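Local coordinates for glutathione reductase (Bartonella henselae, PDB 3O0H), which probably catalyses the NADPH-dependent reduction of glutathione disulfide to glutathione, using bound FAD and a redox-active disulfide, at residues C178-I184 / R279-A283; S193-G199 / V215-H221. All coordinates share one frame; numbering follows the deposited sequence.

Contact 1 of 2, residues C178-I184 / R279-A283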
loop_
_atom_site.group_PDB
_atom_site.type_symbol
_atom_site.label_atom_id
_atom_site.label_comp_id
_atom_site.label_asym_id
_atom_site.label_seq_id
_atom_site.Cartn_x
_atom_site.Cartn_y
_atom_site.Cartn_z
ATOM N N CYS B 178 0.478 -7.043 -37.205
ATOM C CA CYS B 178 0.699 -7.002 -35.780
ATOM C C CYS B 178 -0.547 -6.537 -35.026
ATOM O O CYS B 178 -1.391 -5.830 -35.564
ATOM C CB CYS B 178 1.851 -6.079 -35.435
ATOM S SG CYS B 178 3.418 -6.568 -36.239
ATOM N N LEU B 179 -0.598 -6.932 -33.762
ATOM C CA LEU B 179 -1.628 -6.521 -32.834
ATOM C C LEU B 179 -1.215 -5.220 -32.191
ATOM O O LEU B 179 -0.007 -4.909 -32.116
ATOM C CB LEU B 179 -1.725 -7.543 -31.702
ATOM C CG LEU B 179 -2.106 -8.991 -32.001
ATOM C CD1 LEU B 179 -1.709 -9.856 -30.798
ATOM C CD2 LEU B 179 -3.552 -9.162 -32.301
ATOM N N THR B 180 -2.206 -4.485 -31.695
ATOM C CA THR B 180 -1.942 -3.381 -30.791
ATOM C C THR B 180 -2.713 -3.591 -29.468
ATOM O O THR B 180 -3.396 -4.632 -29.282
ATOM C CB THR B 180 -2.364 -2.073 -31.426
ATOM O OG1 THR B 180 -3.794 -1.993 -31.445
ATOM C CG2 THR B 180 -1.779 -1.953 -32.871
ATOM N N SER B 181 -2.644 -2.593 -28.571
ATOM C CA SER B 181 -3.360 -2.683 -27.307
ATOM C C SER B 181 -4.856 -2.747 -27.583
ATOM O O SER B 181 -5.613 -3.247 -26.742
ATOM C CB SER B 181 -3.044 -1.497 -26.356
ATOM O OG SER B 181 -3.343 -0.277 -26.970
ATOM N N ASN B 182 -5.295 -2.273 -28.757
ATOM C CA ASN B 182 -6.699 -2.393 -29.146
ATOM C C ASN B 182 -7.173 -3.850 -29.349
ATOM O O ASN B 182 -8.390 -4.123 -29.260
ATOM C CB ASN B 182 -6.993 -1.582 -30.408
ATOM C CG ASN B 182 -7.146 -0.073 -30.129
ATOM O OD1 ASN B 182 -7.072 0.384 -28.972
ATOM N ND2 ASN B 182 -7.383 0.698 -31.191
ATOM N N GLU B 183 -6.246 -4.762 -29.639
ATOM C CA GLU B 183 -6.594 -6.152 -29.995
ATOM C C GLU B 183 -6.105 -7.169 -28.963
ATOM O O GLU B 183 -6.662 -8.251 -28.872
ATOM C CB GLU B 183 -6.011 -6.522 -31.364
ATOM C CG GLU B 183 -6.665 -5.791 -32.534
ATOM C CD GLU B 183 -6.092 -4.377 -32.724
ATOM O OE1 GLU B 183 -4.890 -4.140 -32.477
ATOM O OE2 GLU B 183 -6.868 -3.499 -33.091
ATOM N N ILE B 184 -5.132 -6.769 -28.152
ATOM C CA ILE B 184 -4.353 -7.652 -27.299
ATOM C C ILE B 184 -5.181 -8.382 -26.231
ATOM O O ILE B 184 -4.836 -9.507 -25.833
ATOM C CB ILE B 184 -3.163 -6.879 -26.632
ATOM C CG1 ILE B 184 -2.113 -7.835 -26.140
ATOM C CG2 ILE B 184 -3.661 -6.010 -25.429
ATOM C CD1 ILE B 184 -1.417 -8.646 -27.232
ATOM N N ARG B 279 2.454 -14.431 -31.938
ATOM C CA ARG B 279 1.831 -13.115 -32.104
ATOM C C ARG B 279 2.899 -12.051 -31.905
ATOM O O ARG B 279 3.904 -12.294 -31.249
ATOM C CB ARG B 279 0.731 -12.904 -31.082
ATOM C CG ARG B 279 -0.444 -13.860 -31.186
ATOM C CD ARG B 279 -1.274 -13.619 -32.456
ATOM N NE ARG B 279 -2.431 -14.511 -32.570
ATOM C CZ ARG B 279 -2.551 -15.523 -33.442
ATOM N NH1 ARG B 279 -1.569 -15.846 -34.281
ATOM N NH2 ARG B 279 -3.659 -16.254 -33.462
ATOM N N VAL B 280 2.661 -10.892 -32.503
ATOM C CA VAL B 280 3.536 -9.761 -32.412
ATOM C C VAL B 280 2.676 -8.550 -32.010
ATOM O O VAL B 280 1.692 -8.245 -32.680
ATOM C CB VAL B 280 4.204 -9.480 -33.740
ATOM C CG1 VAL B 280 5.114 -8.250 -33.607
ATOM C CG2 VAL B 280 4.981 -10.711 -34.228
ATOM N N MET B 281 3.022 -7.892 -30.895
ATOM C CA MET B 281 2.273 -6.704 -30.474
ATOM C C MET B 281 3.120 -5.466 -30.592
ATOM O O MET B 281 4.250 -5.439 -30.129
ATOM C CB MET B 281 1.819 -6.854 -29.014
ATOM C CG MET B 281 0.969 -5.706 -28.478
ATOM S SD MET B 281 0.972 -5.652 -26.669
ATOM C CE MET B 281 -0.058 -4.171 -26.430
ATOM N N LEU B 282 2.568 -4.422 -31.199
ATOM C CA LEU B 282 3.252 -3.148 -31.260
ATOM C C LEU B 282 2.798 -2.261 -30.086
ATOM O O LEU B 282 1.598 -2.022 -29.904
ATOM C CB LEU B 282 2.977 -2.453 -32.574
ATOM C CG LEU B 282 3.392 -3.229 -33.837
ATOM C CD1 LEU B 282 2.853 -2.509 -35.023
ATOM C CD2 LEU B 282 4.920 -3.451 -33.963
ATOM N N ALA B 283 3.762 -1.731 -29.337
ATOM C CA ALA B 283 3.482 -0.811 -28.251
ATOM C C ALA B 283 4.425 0.364 -28.368
ATOM O O ALA B 283 5.250 0.581 -27.489
ATOM C CB ALA B 283 3.673 -1.524 -26.896
HETATM O O HOH W 1 -0.456 -0.863 -28.621
#
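Leu179 bridges Met281 at the edge of a four-stranded parallel sheet, the Rossmann-type core of what is, by family, the NADPH-binding domain. Two backbone bonds define this single bridge: Leu179 N donates to Val280 O at 2.9 Å, and Leu282 N donates to Leu179 O at 2.8 Å with an N-H...O angle of 169°. Cys178 works on the face of the strand that carries Val280 and Leu282. Its CB meets Leu282 CG at 3.6 Å, while SG, set beside its own backbone N (chi1 -58°), touches Val280 CG1 at 3.6 Å. Met281 lies on the other face, with Phe206 of helix 201-212, and runs on in an extended chain from a chi1 of -177°. Its SD passes Ile184 CG1 at 3.8 Å, the two side chains crossing at about a right angle, and CE ends 3.7 Å from Ser181 N. The loop's own fold is fixed from within: Glu183 OE1 accepts from both Thr180 N and Thr180 OG1, and that hydroxyl in turn accepts from Asn182 N in an ST turn. A water completes the join, taking a bond from Ser181 N at 2.8 Å and donating to Leu282 O at 2.7 Å.

Contact 2 of 2, residues S193-G199 / V215-H221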
loop_
_atom_site.group_PDB
_atom_site.type_symbol
_atom_site.label_atom_id
_atom_site.label_comp_id
_atom_site.label_asym_id
_atom_site.label_seq_id
_atom_site.Cartn_x
_atom_site.Cartn_y
_atom_site.Cartn_z
ATOM N N SER B 193 4.106 -18.124 -27.811
ATOM C CA SER B 193 5.175 -17.138 -27.758
ATOM C C SER B 193 4.659 -15.773 -28.237
ATOM O O SER B 193 3.698 -15.712 -28.996
ATOM C CB SER B 193 6.353 -17.583 -28.637
ATOM O OG SER B 193 5.928 -17.837 -29.958
ATOM N N ILE B 194 5.286 -14.694 -27.793
ATOM C CA ILE B 194 4.886 -13.347 -28.229
ATOM C C ILE B 194 6.098 -12.441 -28.295
ATOM O O ILE B 194 7.001 -12.551 -27.430
ATOM C CB ILE B 194 3.828 -12.738 -27.315
ATOM C CG1 ILE B 194 3.156 -11.512 -27.944
ATOM C CG2 ILE B 194 4.401 -12.372 -25.892
ATOM C CD1 ILE B 194 1.887 -11.115 -27.199
ATOM N N VAL B 195 6.118 -11.586 -29.329
ATOM C CA VAL B 195 7.102 -10.506 -29.430
ATOM C C VAL B 195 6.374 -9.184 -29.142
ATOM O O VAL B 195 5.310 -8.928 -29.717
ATOM C CB VAL B 195 7.778 -10.448 -30.805
ATOM C CG1 VAL B 195 8.632 -9.176 -30.927
ATOM C CG2 VAL B 195 8.625 -11.700 -31.065
ATOM N N ILE B 196 6.918 -8.392 -28.218
ATOM C CA ILE B 196 6.338 -7.060 -27.850
ATOM C C ILE B 196 7.331 -6.053 -28.389
ATOM O O ILE B 196 8.502 -6.094 -27.980
ATOM C CB ILE B 196 6.277 -6.823 -26.333
ATOM C CG1 ILE B 196 5.591 -7.953 -25.534
ATOM C CG2 ILE B 196 5.654 -5.403 -25.991
ATOM C CD1 ILE B 196 4.266 -8.275 -25.993
ATOM N N VAL B 197 6.884 -5.148 -29.274
ATOM C CA VAL B 197 7.747 -4.107 -29.809
ATOM C C VAL B 197 7.523 -2.778 -29.067
ATOM O O VAL B 197 6.516 -2.091 -29.292
ATOM C CB VAL B 197 7.501 -3.873 -31.325
ATOM C CG1 VAL B 197 8.546 -2.880 -31.898
ATOM C CG2 VAL B 197 7.480 -5.230 -32.089
ATOM N N GLY B 198 8.469 -2.424 -28.202
ATOM C CA GLY B 198 8.411 -1.164 -27.464
ATOM C C GLY B 198 8.643 -1.392 -25.986
ATOM O O GLY B 198 8.071 -2.284 -25.409
ATOM N N GLY B 199 9.544 -0.616 -25.410
ATOM C CA GLY B 199 9.913 -0.718 -24.003
ATOM C C GLY B 199 9.468 0.448 -23.125
ATOM O O GLY B 199 10.081 0.720 -22.086
ATOM N N VAL B 215 3.718 -17.600 -21.277
ATOM C CA VAL B 215 4.060 -17.332 -22.667
ATOM C C VAL B 215 5.544 -17.026 -22.790
ATOM O O VAL B 215 6.089 -16.246 -22.016
ATOM C CB VAL B 215 3.250 -16.130 -23.196
ATOM C CG1 VAL B 215 3.529 -15.864 -24.635
ATOM C CG2 VAL B 215 1.748 -16.327 -22.927
ATOM N N LYS B 216 6.224 -17.658 -23.748
ATOM C CA LYS B 216 7.600 -17.285 -24.026
ATOM C C LYS B 216 7.652 -15.902 -24.644
ATOM O O LYS B 216 7.161 -15.685 -25.763
ATOM C CB LYS B 216 8.297 -18.328 -24.915
ATOM C CG LYS B 216 9.770 -17.979 -25.280
ATOM C CD LYS B 216 10.754 -18.078 -24.104
ATOM C CE LYS B 216 12.060 -17.226 -24.364
ATOM N NZ LYS B 216 11.954 -15.735 -23.992
ATOM N N THR B 217 8.285 -14.964 -23.943
ATOM C CA THR B 217 8.095 -13.536 -24.224
ATOM C C THR B 217 9.419 -12.894 -24.605
ATOM O O THR B 217 10.433 -13.088 -23.926
ATOM C CB THR B 217 7.475 -12.825 -23.016
ATOM O OG1 THR B 217 6.217 -13.447 -22.695
ATOM C CG2 THR B 217 7.278 -11.286 -23.271
ATOM N N THR B 218 9.414 -12.164 -25.711
ATOM C CA THR B 218 10.553 -11.340 -26.128
ATOM C C THR B 218 10.113 -9.874 -26.249
ATOM O O THR B 218 9.077 -9.570 -26.853
ATOM C CB THR B 218 11.108 -11.771 -27.454
ATOM O OG1 THR B 218 11.488 -13.162 -27.391
ATOM C CG2 THR B 218 12.425 -10.964 -27.808
ATOM N N LEU B 219 10.872 -8.975 -25.630
ATOM C CA LEU B 219 10.572 -7.540 -25.731
ATOM C C LEU B 219 11.701 -6.879 -26.546
ATOM O O LEU B 219 12.882 -7.127 -26.285
ATOM C CB LEU B 219 10.429 -6.921 -24.340
ATOM C CG LEU B 219 9.967 -5.460 -24.334
ATOM C CD1 LEU B 219 9.224 -5.051 -23.053
ATOM C CD2 LEU B 219 11.178 -4.566 -24.536
ATOM N N LEU B 220 11.334 -6.069 -27.542
ATOM C CA LEU B 220 12.285 -5.352 -28.364
ATOM C C LEU B 220 12.200 -3.894 -27.966
ATOM O O LEU B 220 11.097 -3.331 -27.772
ATOM C CB LEU B 220 12.010 -5.525 -29.861
ATOM C CG LEU B 220 11.752 -6.962 -30.355
ATOM C CD1 LEU B 220 11.328 -7.055 -31.837
ATOM C CD2 LEU B 220 12.967 -7.801 -30.078
ATOM N N HIS B 221 13.365 -3.274 -27.856
ATOM C CA HIS B 221 13.448 -1.867 -27.537
ATOM C C HIS B 221 14.526 -1.198 -28.381
ATOM O O HIS B 221 15.662 -1.733 -28.493
ATOM C CB HIS B 221 13.763 -1.699 -26.053
ATOM C CG HIS B 221 13.908 -0.270 -25.634
ATOM N ND1 HIS B 221 12.849 0.606 -25.620
ATOM C CD2 HIS B 221 14.973 0.427 -25.190
ATOM C CE1 HIS B 221 13.258 1.792 -25.193
ATOM N NE2 HIS B 221 14.544 1.710 -24.927
#
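Ile196 and Leu219 sit side by side in two parallel strands, 193-197 and 216-220, which with helix 201-212 form a beta-alpha-beta unit of Rossmann type. The strand axes approach to 4.7 Å and their N-to-C directions differ by 16°, close to a true parallel pair. Five backbone hydrogen bonds join them; Ile194 and Ile196 each use both N and O, and the run closes with Gly198 N on Leu220 O at 2.8 Å.

Side chains alternate between two faces. On the one holding Val195, Val197, Thr218 and Leu220, the path of Leu220 accounts for most of the apolar contact. Its CB stands 4.0 Å from Ile196 O. A chi1 of -47° then sets CG beside the backbone N, turned back along the strand, where it lies 3.9 Å from Val195 CG1. CD1 completes the move, pressing on the same Val195 CG1 at 3.5 Å as the two side chains cross obliquely. Further along strand 193-197, Val197 CG2 approaches Leu220 CD1 more loosely, at 4.3 Å.

The face of Ile194, Ile196, Thr217 and Leu219 is turned to helix 201-212, whose Phe210 touches both Ile194 and Val215. Here Ile194 CG2 meets Val215 CG1 at 3.8 Å and also lies alongside Thr217, whose OG1 is occupied by a bond to Val215 O.

Beyond the strand, Gly198 opens what fits a GxGxxG turn, consistent with a dinucleotide-binding loop, and its phi of 131° would press any CB against the carbonyl O of Val197, so the backbone conformation itself accounts for a glycine here. Gly199 N comes to the edge of the His221 ring, near its plane. The buried Gly198 O has no polar partner in the model; Leu219 CD1 lies against it at 3.8 Å.

In the fold
Contact 2 is nested within the chain segment that contact 1 closes, and the two share one sheet, in which strand 193-197 lies between 216-220 and 279-282. Their centres are 10 Å apart. The seam includes probable backbone bonds, Met281 N to Val195 O and Ala283 N to Val197 O, each 2.8 Å, supplemented by packing of Leu282 CD2 on Val197 CG2 at 3.6 Å. Contact 1 thus adds the loop 178-184 beyond the sheet's edge strand. That loop reaches the cofactor: the side chain of Ser181, part of the FAD pocket, is about 4 Å from the bound FAD, whereas in contact 2 the Ile196 side chain is about 11 Å from it.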